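Alcohol dehydrogenase (Escherichia coli, PDB 5VM2) is of unknown specificity but, as a member of the zinc-containing alcohol dehydrogenase family, probably oxidises CH-OH groups with NAD or NADP as acceptor. Local coordinates at residues Lys171-Gly176 against Ala227-Phe232; Ile180-Leu185 against Glu210-Thr215; Glu195-Asp200 against Val216-Ala221; Val258-Lys263 against Ile281-Thr286. One frame throughout, in Å; residues are numbered along the deposited sequence.

Contact 1. Residues Lys171-Gly176 against Ala227-Phe232; sequences KIIILG and ARCQQF
Phe-232, at the end of helix 225-232, reaches from the helix to strand 171-175 and receives the side chain of Lys-171 over one face of its ring. The pairing belongs to the Rossmann-type domain, where helix 225-232 covers one side of the parallel sheet and runs nearly antiparallel to its strand. The lysine chain leaves its backbone extended and then bends twice (chi3 66°, chi4 73°), which folds CE and NZ back over the aromatic ring. Lys-171 CE sits above the ring centre in a CH-pi contact, 3.9 Å from the centroid of Phe-232. Its charged NZ completes a cation-pi interaction at the same distance from that centroid but lies farther off the ring normal, 27° away. A weak, long ion pair to Glu-195 gives the ammonium a second partner. Towards the middle of the strand Ile-173 takes over: its CG1 passes the ring at 4.0 Å from Phe-232 CE1, the two side chains sliding past each other in opposite directions. With its outer methyl, the same isoleucine fills the space beside Cys-229, one helical turn back, where Ile-173 CD1 meets Cys-229 SG at 3.6 Å.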
loop_
_atom_site.group_PDB
_atom_site.type_symbol
_atom_site.label_atom_id
_atom_site.label_comp_id
_atom_site.label_asym_id
_atom_site.label_seq_id
_atom_site.Cartn_x
_atom_site.Cartn_y
_atom_site.Cartn_z
ATOM N N LYS A 171 15.119 13.964 -11.804
ATOM C CA LYS A 171 15.152 14.427 -10.425
ATOM C C LYS A 171 13.764 14.278 -9.829
ATOM O O LYS A 171 12.775 14.681 -10.446
ATOM C CB LYS A 171 15.611 15.881 -10.345
ATOM C CG LYS A 171 17.023 16.106 -10.830
ATOM C CD LYS A 171 17.500 17.507 -10.484
ATOM C CE LYS A 171 17.627 17.686 -8.984
ATOM N NZ LYS A 171 18.800 16.960 -8.421
ATOM N N ILE A 172 13.690 13.716 -8.626
ATOM C CA ILE A 172 12.423 13.293 -8.042
ATOM C C ILE A 172 12.238 13.959 -6.684
ATOM O O ILE A 172 13.180 14.059 -5.888
ATOM C CB ILE A 172 12.365 11.756 -7.932
ATOM C CG1 ILE A 172 12.379 11.150 -9.341
ATOM C CG2 ILE A 172 11.126 11.297 -7.167
ATOM C CD1 ILE A 172 12.102 9.685 -9.379
ATOM N N ILE A 173 11.018 14.435 -6.438
ATOM C CA ILE A 173 10.595 14.938 -5.137
ATOM C C ILE A 173 9.432 14.078 -4.675
ATOM O O ILE A 173 8.446 13.918 -5.403
ATOM C CB ILE A 173 10.179 16.414 -5.191
ATOM C CG1 ILE A 173 11.361 17.299 -5.588
ATOM C CG2 ILE A 173 9.623 16.841 -3.840
ATOM C CD1 ILE A 173 10.984 18.747 -5.812
ATOM N N ILE A 174 9.547 13.524 -3.476
ATOM C CA ILE A 174 8.488 12.735 -2.867
ATOM C C ILE A 174 7.942 13.520 -1.683
ATOM O O ILE A 174 8.666 13.787 -0.714
ATOM C CB ILE A 174 9.000 11.353 -2.441
ATOM C CG1 ILE A 174 9.397 10.558 -3.691
ATOM C CG2 ILE A 174 7.942 10.616 -1.636
ATOM C CD1 ILE A 174 10.042 9.258 -3.393
ATOM N N LEU A 175 6.672 13.909 -1.768
ATOM C CA LEU A 175 6.005 14.621 -0.683
ATOM C C LEU A 175 5.358 13.588 0.231
ATOM O O LEU A 175 4.352 12.966 -0.129
ATOM C CB LEU A 175 4.978 15.606 -1.233
ATOM C CG LEU A 175 5.516 16.670 -2.196
ATOM C CD1 LEU A 175 4.390 17.587 -2.658
ATOM C CD2 LEU A 175 6.641 17.475 -1.561
ATOM N N GLY A 176 5.952 13.384 1.403
ATOM C CA GLY A 176 5.448 12.398 2.335
ATOM C C GLY A 176 6.432 11.269 2.547
ATOM O O GLY A 176 6.887 10.639 1.588
ATOM N N ALA A 227 11.445 26.632 -1.293
ATOM C CA ALA A 227 12.804 27.137 -1.469
ATOM C C ALA A 227 13.823 26.002 -1.473
ATOM O O ALA A 227 14.730 25.967 -2.312
ATOM C CB ALA A 227 13.130 28.148 -0.371
ATOM N N ARG A 228 13.689 25.061 -0.537
ATOM C CA ARG A 228 14.628 23.945 -0.468
ATOM C C ARG A 228 14.546 23.073 -1.714
ATOM O O ARG A 228 15.568 22.578 -2.203
ATOM C CB ARG A 228 14.360 23.116 0.787
ATOM C CG ARG A 228 14.691 23.843 2.090
ATOM C CD ARG A 228 16.199 23.953 2.315
ATOM N NE ARG A 228 16.848 22.644 2.309
ATOM C CZ ARG A 228 17.568 22.169 1.295
ATOM N NH1 ARG A 228 17.736 22.897 0.199
ATOM N NH2 ARG A 228 18.115 20.963 1.376
ATOM N N CYS A 229 13.335 22.873 -2.245
ATOM C CA CYS A 229 13.181 22.085 -3.464
ATOM C C CYS A 229 13.735 22.825 -4.677
ATOM O O CYS A 229 14.332 22.209 -5.567
ATOM C CB CYS A 229 11.708 21.735 -3.674
ATOM S SG CYS A 229 11.089 20.427 -2.582
ATOM N N GLN A 230 13.540 24.145 -4.733
ATOM C CA GLN A 230 14.096 24.923 -5.835
ATOM C C GLN A 230 15.619 24.887 -5.818
ATOM O O GLN A 230 16.261 24.832 -6.874
ATOM C CB GLN A 230 13.585 26.362 -5.773
ATOM C CG GLN A 230 12.153 26.529 -6.264
ATOM C CD GLN A 230 11.969 26.034 -7.686
ATOM O OE1 GLN A 230 11.556 24.895 -7.910
ATOM N NE2 GLN A 230 12.275 26.888 -8.657
ATOM N N GLN A 231 16.219 24.925 -4.625
ATOM C CA GLN A 231 17.657 24.700 -4.521
ATOM C C GLN A 231 18.018 23.304 -5.013
ATOM O O GLN A 231 18.956 23.130 -5.800
ATOM C CB GLN A 231 18.116 24.897 -3.077
ATOM C CG GLN A 231 19.566 24.511 -2.839
ATOM C CD GLN A 231 19.935 24.503 -1.368
ATOM O OE1 GLN A 231 19.269 25.133 -0.545
ATOM N NE2 GLN A 231 21.000 23.786 -1.030
ATOM N N PHE A 232 17.265 22.296 -4.563
ATOM C CA PHE A 232 17.534 20.915 -4.951
ATOM C C PHE A 232 17.507 20.742 -6.466
ATOM O O PHE A 232 18.337 20.019 -7.030
ATOM C CB PHE A 232 16.519 19.997 -4.265
ATOM C CG PHE A 232 16.484 18.593 -4.800
ATOM C CD1 PHE A 232 15.346 18.109 -5.433
ATOM C CD2 PHE A 232 17.567 17.745 -4.645
ATOM C CE1 PHE A 232 15.302 16.809 -5.922
ATOM C CE2 PHE A 232 17.530 16.444 -5.128
ATOM C CZ PHE A 232 16.402 15.974 -5.762
#

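Contact 2. Residues Ile180-Leu185 against Glu210-Thr215; sequences IGLMTL and EQLGAT
A chi1 of 158° sets CG of Leu-185 opposite the backbone N and swings both methyls out from helix 179-190 towards the end of helix 203-211, where Leu-212 sets its CG opposite its carbonyl carbon (chi1 -70°) and offers its CB. The two leucines cross obliquely, with Leu-185 CD2 3.8 Å from Leu-212 CB. Both helices are crossover helices on one side of the Rossmann-type sheet, and the contact packs the first against the C-terminal turn of the second. That turn closes in a Schellman motif, in which Gly-213 takes a positive phi of 113° and redirects the chain towards strand 216-219. Leu-185 lies over the redirected backbone, and strand 195-200 lies close by through Ile-196, which also touches this leucine. One turn earlier in helix 179-190, Leu-182 extends the apolar surface, its CB 4.0 Å from Leu-212 CD1; Met-208 and Ala-209 of helix 203-211 also touch Leu-182. All contacts between the two segments are van der Waals. At the far end of Leu-185, CD2 lies between Leu-212 CB and the backbone of Ala-214, while Leu-185 CD1 rests 3.7 Å from Ala-214 N and 4.2 Å from Ala-214 CB.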
loop_
_atom_site.group_PDB
_atom_site.type_symbol
_atom_site.label_atom_id
_atom_site.label_comp_id
_atom_site.label_asym_id
_atom_site.label_seq_id
_atom_site.Cartn_x
_atom_site.Cartn_y
_atom_site.Cartn_z
ATOM N N ILE A 180 3.688 4.817 2.353
ATOM C CA ILE A 180 3.629 4.844 0.896
ATOM C C ILE A 180 4.729 5.724 0.306
ATOM O O ILE A 180 5.257 5.427 -0.775
ATOM C CB ILE A 180 2.233 5.296 0.432
ATOM C CG1 ILE A 180 1.160 4.380 1.028
ATOM C CG2 ILE A 180 2.161 5.274 -1.074
ATOM C CD1 ILE A 180 1.299 2.925 0.608
ATOM N N GLY A 181 5.101 6.806 0.994
ATOM C CA GLY A 181 6.197 7.631 0.510
ATOM C C GLY A 181 7.532 6.909 0.550
ATOM O O GLY A 181 8.364 7.066 -0.349
ATOM N N LEU A 182 7.751 6.105 1.591
ATOM C CA LEU A 182 8.979 5.324 1.688
ATOM C C LEU A 182 8.991 4.190 0.673
ATOM O O LEU A 182 10.043 3.879 0.097
ATOM C CB LEU A 182 9.137 4.793 3.114
ATOM C CG LEU A 182 9.276 5.917 4.143
ATOM C CD1 LEU A 182 9.306 5.367 5.555
ATOM C CD2 LEU A 182 10.522 6.741 3.851
ATOM N N MET A 183 7.834 3.563 0.433
ATOM C CA MET A 183 7.736 2.574 -0.638
ATOM C C MET A 183 8.040 3.198 -1.993
ATOM O O MET A 183 8.749 2.602 -2.812
ATOM C CB MET A 183 6.347 1.938 -0.662
ATOM C CG MET A 183 5.999 1.107 0.565
ATOM S SD MET A 183 7.267 -0.094 0.988
ATOM C CE MET A 183 6.409 -1.100 2.203
ATOM N N THR A 184 7.494 4.391 -2.250
ATOM C CA THR A 184 7.749 5.074 -3.516
ATOM C C THR A 184 9.226 5.427 -3.660
ATOM O O THR A 184 9.808 5.273 -4.741
ATOM C CB THR A 184 6.878 6.328 -3.616
ATOM O OG1 THR A 184 5.500 5.968 -3.433
ATOM C CG2 THR A 184 7.047 6.994 -4.981
ATOM N N LEU A 185 9.853 5.879 -2.569
ATOM C CA LEU A 185 11.286 6.167 -2.572
ATOM C C LEU A 185 12.102 4.949 -2.996
ATOM O O LEU A 185 12.950 5.031 -3.891
ATOM C CB LEU A 185 11.705 6.652 -1.183
ATOM C CG LEU A 185 13.161 6.558 -0.730
ATOM C CD1 LEU A 185 14.038 7.490 -1.567
ATOM C CD2 LEU A 185 13.255 6.885 0.771
ATOM N N GLU A 210 16.129 8.913 4.864
ATOM C CA GLU A 210 17.568 8.937 4.632
ATOM C C GLU A 210 18.166 7.539 4.730
ATOM O O GLU A 210 19.054 7.181 3.948
ATOM C CB GLU A 210 18.233 9.889 5.628
ATOM C CG GLU A 210 19.745 9.738 5.745
ATOM C CD GLU A 210 20.496 10.357 4.577
ATOM O OE1 GLU A 210 21.713 10.100 4.451
ATOM O OE2 GLU A 210 19.870 11.100 3.789
ATOM N N GLN A 211 17.688 6.729 5.680
ATOM C CA GLN A 211 18.171 5.353 5.774
ATOM C C GLN A 211 17.807 4.557 4.526
ATOM O O GLN A 211 18.603 3.746 4.040
ATOM C CB GLN A 211 17.600 4.677 7.023
ATOM C CG GLN A 211 17.921 3.190 7.116
ATOM C CD GLN A 211 17.378 2.539 8.378
ATOM O OE1 GLN A 211 17.200 3.194 9.410
ATOM N NE2 GLN A 211 17.093 1.245 8.295
ATOM N N LEU A 212 16.610 4.779 3.992
ATOM C CA LEU A 212 16.144 4.043 2.826
ATOM C C LEU A 212 16.621 4.640 1.505
ATOM O O LEU A 212 16.219 4.149 0.446
ATOM C CB LEU A 212 14.617 3.954 2.846
ATOM C CG LEU A 212 14.085 3.035 3.947
ATOM C CD1 LEU A 212 12.573 2.905 3.880
ATOM C CD2 LEU A 212 14.754 1.666 3.873
ATOM N N GLY A 213 17.453 5.676 1.529
ATOM C CA GLY A 213 18.154 6.108 0.337
ATOM C C GLY A 213 17.786 7.462 -0.232
ATOM O O GLY A 213 18.202 7.768 -1.356
ATOM N N ALA A 214 17.026 8.283 0.491
ATOM C CA ALA A 214 16.726 9.624 0.008
ATOM C C ALA A 214 18.017 10.413 -0.177
ATOM O O ALA A 214 18.899 10.384 0.683
ATOM C CB ALA A 214 15.799 10.344 0.989
ATOM N N THR A 215 18.137 11.100 -1.317
ATOM C CA THR A 215 19.306 11.948 -1.551
ATOM C C THR A 215 19.325 13.132 -0.593
ATOM O O THR A 215 20.363 13.462 -0.015
ATOM C CB THR A 215 19.317 12.447 -2.999
ATOM O OG1 THR A 215 19.326 11.332 -3.895
ATOM C CG2 THR A 215 20.542 13.314 -3.260
#

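Contact 3. Residues Glu195-Asp200 against Val216-Ala221; sequences EIAVVD and VVINGA
Val-198 O takes the N-H of Ile-218 in a 2.9 Å bond and also receives a CA-H...O contact from Val-217 CA at 3.3 Å, so one carbonyl holds two successive residues of the neighbouring strand. Four more backbone hydrogen bonds run along the pair. Val-216 N donates to Ile-196 O, Val-198 N to Val-216 O and Asp-200 N to Ile-218 O; the series ends where Gly-220 N reaches Asp-200 O at 2.9 Å, just beyond strand 216-219. Val-216 thus gives to Ile-196 and takes from Val-198, the two residues flanking its bridge partner Ala-197, which is the parallel pattern. Here it joins the two strands of a right-handed beta-alpha-beta crossover, connected through helix 203-211, at one edge of the Rossmann-type sheet. Side chains on the face with Ala-197 and Val-199 meet helix 225-232, whereas those of Val-198 and Asp-200 turn to helix 203-211. On the first face Val-199 CG2, set opposite its carbonyl carbon and so turned to Ile-218, comes within 4.0 Å of Ile-218 CB, and Ala-197 CB lies 4.3 Å from Ile-218 CD1. At the strand ends the carboxylate of Asp-200 is held by Leu-202 N and by Ala-177 N of the glycine-rich turn. Asn-219 forms an Asx turn: its OD1 accepts Ala-221 N at 2.8 Å in the carbonyl plane.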
loop_
_atom_site.group_PDB
_atom_site.type_symbol
_atom_site.label_atom_id
_atom_site.label_comp_id
_atom_site.label_asym_id
_atom_site.label_seq_id
_atom_site.Cartn_x
_atom_site.Cartn_y
_atom_site.Cartn_z
ATOM N N GLU A 195 18.683 11.137 -7.790
ATOM C CA GLU A 195 18.462 12.391 -7.069
ATOM C C GLU A 195 17.011 12.390 -6.609
ATOM O O GLU A 195 16.098 12.624 -7.408
ATOM C CB GLU A 195 18.780 13.607 -7.942
ATOM C CG GLU A 195 20.183 13.617 -8.524
ATOM C CD GLU A 195 21.231 14.027 -7.511
ATOM O OE1 GLU A 195 20.925 14.875 -6.644
ATOM O OE2 GLU A 195 22.359 13.496 -7.577
ATOM N N ILE A 196 16.799 12.103 -5.326
ATOM C CA ILE A 196 15.469 11.969 -4.748
ATOM C C ILE A 196 15.416 12.806 -3.482
ATOM O O ILE A 196 16.123 12.508 -2.515
ATOM C CB ILE A 196 15.121 10.506 -4.417
ATOM C CG1 ILE A 196 15.461 9.577 -5.584
ATOM C CG2 ILE A 196 13.658 10.387 -4.047
ATOM C CD1 ILE A 196 15.208 8.109 -5.269
ATOM N N ALA A 197 14.560 13.820 -3.474
ATOM C CA ALA A 197 14.294 14.606 -2.278
ATOM C C ALA A 197 12.990 14.131 -1.654
ATOM O O ALA A 197 12.018 13.861 -2.363
ATOM C CB ALA A 197 14.214 16.100 -2.604
ATOM N N VAL A 198 12.980 14.000 -0.330
ATOM C CA VAL A 198 11.810 13.533 0.405
ATOM C C VAL A 198 11.443 14.579 1.447
ATOM O O VAL A 198 12.301 15.022 2.221
ATOM C CB VAL A 198 12.060 12.167 1.069
ATOM C CG1 VAL A 198 10.871 11.779 1.934
ATOM C CG2 VAL A 198 12.330 11.103 0.014
ATOM N N VAL A 199 10.168 14.960 1.471
ATOM C CA VAL A 199 9.655 16.033 2.314
ATOM C C VAL A 199 8.640 15.445 3.282
ATOM O O VAL A 199 7.716 14.737 2.864
ATOM C CB VAL A 199 9.001 17.144 1.470
ATOM C CG1 VAL A 199 8.514 18.274 2.359
ATOM C CG2 VAL A 199 9.967 17.653 0.406
ATOM N N ASP A 200 8.799 15.751 4.567
ATOM C CA ASP A 200 7.785 15.427 5.563
ATOM C C ASP A 200 7.910 16.430 6.705
ATOM O O ASP A 200 8.647 17.415 6.608
ATOM C CB ASP A 200 7.920 13.977 6.047
ATOM C CG ASP A 200 6.707 13.514 6.838
ATOM O OD1 ASP A 200 6.031 12.561 6.399
ATOM O OD2 ASP A 200 6.422 14.118 7.893
ATOM N N VAL A 216 18.193 13.816 -0.455
ATOM C CA VAL A 216 18.050 14.954 0.445
ATOM C C VAL A 216 16.729 14.778 1.179
ATOM O O VAL A 216 15.766 14.262 0.609
ATOM C CB VAL A 216 18.085 16.296 -0.323
ATOM C CG1 VAL A 216 17.837 17.474 0.609
ATOM C CG2 VAL A 216 19.412 16.471 -1.053
ATOM N N VAL A 217 16.689 15.167 2.450
ATOM C CA VAL A 217 15.458 15.149 3.233
ATOM C C VAL A 217 15.162 16.570 3.691
ATOM O O VAL A 217 16.077 17.322 4.047
ATOM C CB VAL A 217 15.548 14.180 4.430
ATOM C CG1 VAL A 217 15.617 12.741 3.935
ATOM C CG2 VAL A 217 16.756 14.504 5.293
ATOM N N ILE A 218 13.886 16.941 3.669
ATOM C CA ILE A 218 13.466 18.316 3.901
ATOM C C ILE A 218 12.316 18.300 4.897
ATOM O O ILE A 218 11.292 17.646 4.663
ATOM C CB ILE A 218 13.050 19.016 2.598
ATOM C CG1 ILE A 218 14.274 19.251 1.707
ATOM C CG2 ILE A 218 12.340 20.331 2.892
ATOM C CD1 ILE A 218 13.945 19.343 0.218
ATOM N N ASN A 219 12.489 19.011 6.008
ATOM C CA ASN A 219 11.446 19.111 7.026
ATOM C C ASN A 219 10.643 20.375 6.746
ATOM O O ASN A 219 11.073 21.485 7.077
ATOM C CB ASN A 219 12.060 19.120 8.421
ATOM C CG ASN A 219 11.012 19.129 9.521
ATOM O OD1 ASN A 219 9.938 19.708 9.368
ATOM N ND2 ASN A 219 11.317 18.480 10.634
ATOM N N GLY A 220 9.455 20.189 6.172
ATOM C CA GLY A 220 8.582 21.293 5.811
ATOM C C GLY A 220 8.070 22.111 6.977
ATOM O O GLY A 220 7.552 23.210 6.754
ATOM N N ALA A 221 8.186 21.603 8.204
ATOM C CA ALA A 221 7.820 22.389 9.372
ATOM C C ALA A 221 8.951 23.293 9.834
ATOM O O ALA A 221 8.691 24.378 10.365
ATOM C CB ALA A 221 7.393 21.470 10.521
#

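Contact 4. Residues Val258-Lys263 against Ile281-Thr286; sequences VMRGGK and INREVT
Two backbone hydrogen bonds tie the type II turn Met-259 to Gly-262 to the chain leading into strand 286-290, at the edge of the Rossmann-type parallel sheet. Gly-261 N, inside the turn, donates to Arg-283 O at 2.9 Å. Farther on, Thr-286 N reaches Gly-262 O at 3.0 Å, where Lys-263 and Thr-286 begin the parallel pairing of the two strands. Water adds to these bonds: one molecule sits 2.9 Å from Gly-262 O, 2.8 Å from Thr-286 OG1 and 3.1 Å from Glu-284 O, with more acceptors in reach than its two protons can serve. Apolar contacts fill the inner side. Val-258 sends CG1 tip to tip against Val-285, 4.0 Å from its CG1, and the same methyl meets Ile-281 CG2 at 3.7 Å, those two side chains crossing at about a right angle. Val-285 CG2 lies against Met-259 O in the turn. The charged pair is on the exposed side. Arg-260 and Arg-283 run side by side in the same direction with their guanidinium planes 20° apart, a close approach of like charges. The CD methylene of Arg-283 lies over one face of the Arg-260 guanidinium, toward its rim, CD 3.3 Å from Arg-260 NH1.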
loop_
_atom_site.group_PDB
_atom_site.type_symbol
_atom_site.label_atom_id
_atom_site.label_comp_id
_atom_site.label_asym_id
_atom_site.label_seq_id
_atom_site.Cartn_x
_atom_site.Cartn_y
_atom_site.Cartn_z
ATOM N N VAL A 258 7.307 21.142 -9.692
ATOM C CA VAL A 258 7.538 20.329 -10.884
ATOM C C VAL A 258 8.069 21.217 -12.000
ATOM O O VAL A 258 7.731 22.406 -12.100
ATOM C CB VAL A 258 6.237 19.605 -11.309
ATOM C CG1 VAL A 258 5.184 20.610 -11.736
ATOM C CG2 VAL A 258 6.493 18.586 -12.425
ATOM N N MET A 259 8.910 20.636 -12.851
ATOM C CA MET A 259 9.428 21.353 -14.004
ATOM C C MET A 259 8.409 21.353 -15.141
ATOM O O MET A 259 7.500 20.517 -15.199
ATOM C CB MET A 259 10.725 20.716 -14.498
ATOM C CG MET A 259 10.504 19.470 -15.335
ATOM S SD MET A 259 12.036 18.709 -15.915
ATOM C CE MET A 259 13.193 20.062 -15.791
ATOM N N ARG A 260 8.584 22.293 -16.067
ATOM C CA ARG A 260 7.776 22.283 -17.278
ATOM C C ARG A 260 7.927 20.944 -17.990
ATOM O O ARG A 260 9.009 20.351 -18.014
ATOM C CB ARG A 260 8.183 23.433 -18.198
ATOM C CG ARG A 260 9.646 23.416 -18.599
ATOM C CD ARG A 260 10.008 24.667 -19.378
ATOM N NE ARG A 260 9.786 25.880 -18.598
ATOM C CZ ARG A 260 9.653 27.092 -19.124
ATOM N NH1 ARG A 260 9.711 27.256 -20.439
ATOM N NH2 ARG A 260 9.455 28.140 -18.338
ATOM N N GLY A 261 6.824 20.447 -18.542
ATOM C CA GLY A 261 6.830 19.140 -19.159
ATOM C C GLY A 261 6.942 17.972 -18.206
ATOM O O GLY A 261 6.989 16.827 -18.670
ATOM N N GLY A 262 6.973 18.214 -16.894
ATOM C CA GLY A 262 7.147 17.163 -15.913
ATOM C C GLY A 262 5.844 16.491 -15.518
ATOM O O GLY A 262 4.789 16.686 -16.127
ATOM N N LYS A 263 5.926 15.680 -14.462
ATOM C CA LYS A 263 4.788 14.892 -14.006
ATOM C C LYS A 263 4.551 15.082 -12.518
ATOM O O LYS A 263 5.495 15.081 -11.724
ATOM C CB LYS A 263 4.995 13.403 -14.265
ATOM C CG LYS A 263 4.994 12.992 -15.719
ATOM C CD LYS A 263 5.555 11.586 -15.844
ATOM C CE LYS A 263 5.550 11.104 -17.285
ATOM N NZ LYS A 263 6.321 9.841 -17.417
ATOM N N ILE A 281 1.696 25.443 -14.008
ATOM C CA ILE A 281 2.062 24.218 -14.709
ATOM C C ILE A 281 1.480 24.242 -16.114
ATOM O O ILE A 281 1.108 23.197 -16.660
ATOM C CB ILE A 281 1.579 22.978 -13.941
ATOM C CG1 ILE A 281 0.086 23.099 -13.621
ATOM C CG2 ILE A 281 2.380 22.790 -12.666
ATOM C CD1 ILE A 281 -0.537 21.805 -13.125
ATOM N N ASN A 282 1.403 25.431 -16.714
ATOM C CA ASN A 282 0.757 25.574 -18.014
ATOM C C ASN A 282 1.581 25.018 -19.167
ATOM O O ASN A 282 1.054 24.918 -20.281
ATOM C CB ASN A 282 0.433 27.046 -18.279
ATOM C CG ASN A 282 1.677 27.900 -18.462
ATOM O OD1 ASN A 282 2.771 27.537 -18.030
ATOM N ND2 ASN A 282 1.508 29.049 -19.103
ATOM N N ARG A 283 2.839 24.651 -18.943
ATOM C CA ARG A 283 3.705 24.190 -20.029
ATOM C C ARG A 283 3.789 22.663 -20.056
ATOM O O ARG A 283 4.851 22.056 -19.889
ATOM C CB ARG A 283 5.080 24.834 -19.911
ATOM C CG ARG A 283 5.077 26.272 -20.412
ATOM C CD ARG A 283 6.466 26.870 -20.470
ATOM N NE ARG A 283 6.499 28.102 -21.255
ATOM C CZ ARG A 283 6.020 29.271 -20.838
ATOM N NH1 ARG A 283 5.469 29.378 -19.634
ATOM N NH2 ARG A 283 6.094 30.337 -21.624
ATOM N N GLU A 284 2.621 22.056 -20.273
ATOM C CA GLU A 284 2.472 20.634 -20.589
ATOM C C GLU A 284 2.878 19.727 -19.428
ATOM O O GLU A 284 3.398 18.627 -19.634
ATOM C CB GLU A 284 3.231 20.277 -21.871
ATOM C CG GLU A 284 3.007 21.312 -22.968
ATOM C CD GLU A 284 2.934 20.723 -24.355
ATOM O OE1 GLU A 284 2.074 21.179 -25.139
ATOM O OE2 GLU A 284 3.740 19.820 -24.662
ATOM N N VAL A 285 2.616 20.178 -18.204
ATOM C CA VAL A 285 2.734 19.313 -17.039
ATOM C C VAL A 285 1.564 18.336 -17.019
ATOM O O VAL A 285 0.449 18.650 -17.460
ATOM C CB VAL A 285 2.786 20.165 -15.755
ATOM C CG1 VAL A 285 2.637 19.302 -14.500
ATOM C CG2 VAL A 285 4.084 20.971 -15.707
ATOM N N THR A 286 1.822 17.130 -16.516
ATOM C CA THR A 286 0.823 16.078 -16.400
ATOM C C THR A 286 0.602 15.747 -14.929
ATOM O O THR A 286 1.565 15.543 -14.182
ATOM C CB THR A 286 1.269 14.826 -17.161
ATOM O OG1 THR A 286 1.223 15.074 -18.574
ATOM C CG2 THR A 286 0.374 13.668 -16.832
HETATM O O HOH W 1 3.946 15.702 -18.668
#

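All four contacts belong to one Rossmann-type domain, and contacts 1, 2 and 3 are buried in it. Contacts 1 and 3 lie 6 Å apart between centres and meet in the sheet, because strands 171-175 and 195-200 are neighbours; Phe-232 of contact 1 packs on Ala-197 of contact 3. Contact 2 covers the opposite side of the sheet from helix 225-232: Ile-174 and Ile-196 meet Leu-185 there, and Thr-215 OG1 bonds to Ile-196 N. Its chemistry is purely apolar, whereas contact 3 is chiefly backbone hydrogen bonding and contact 1 adds a cation over a ring. Contact 4, at the other sheet edge and partly exposed, touches none of them and combines turn bonds, water and paired arginines.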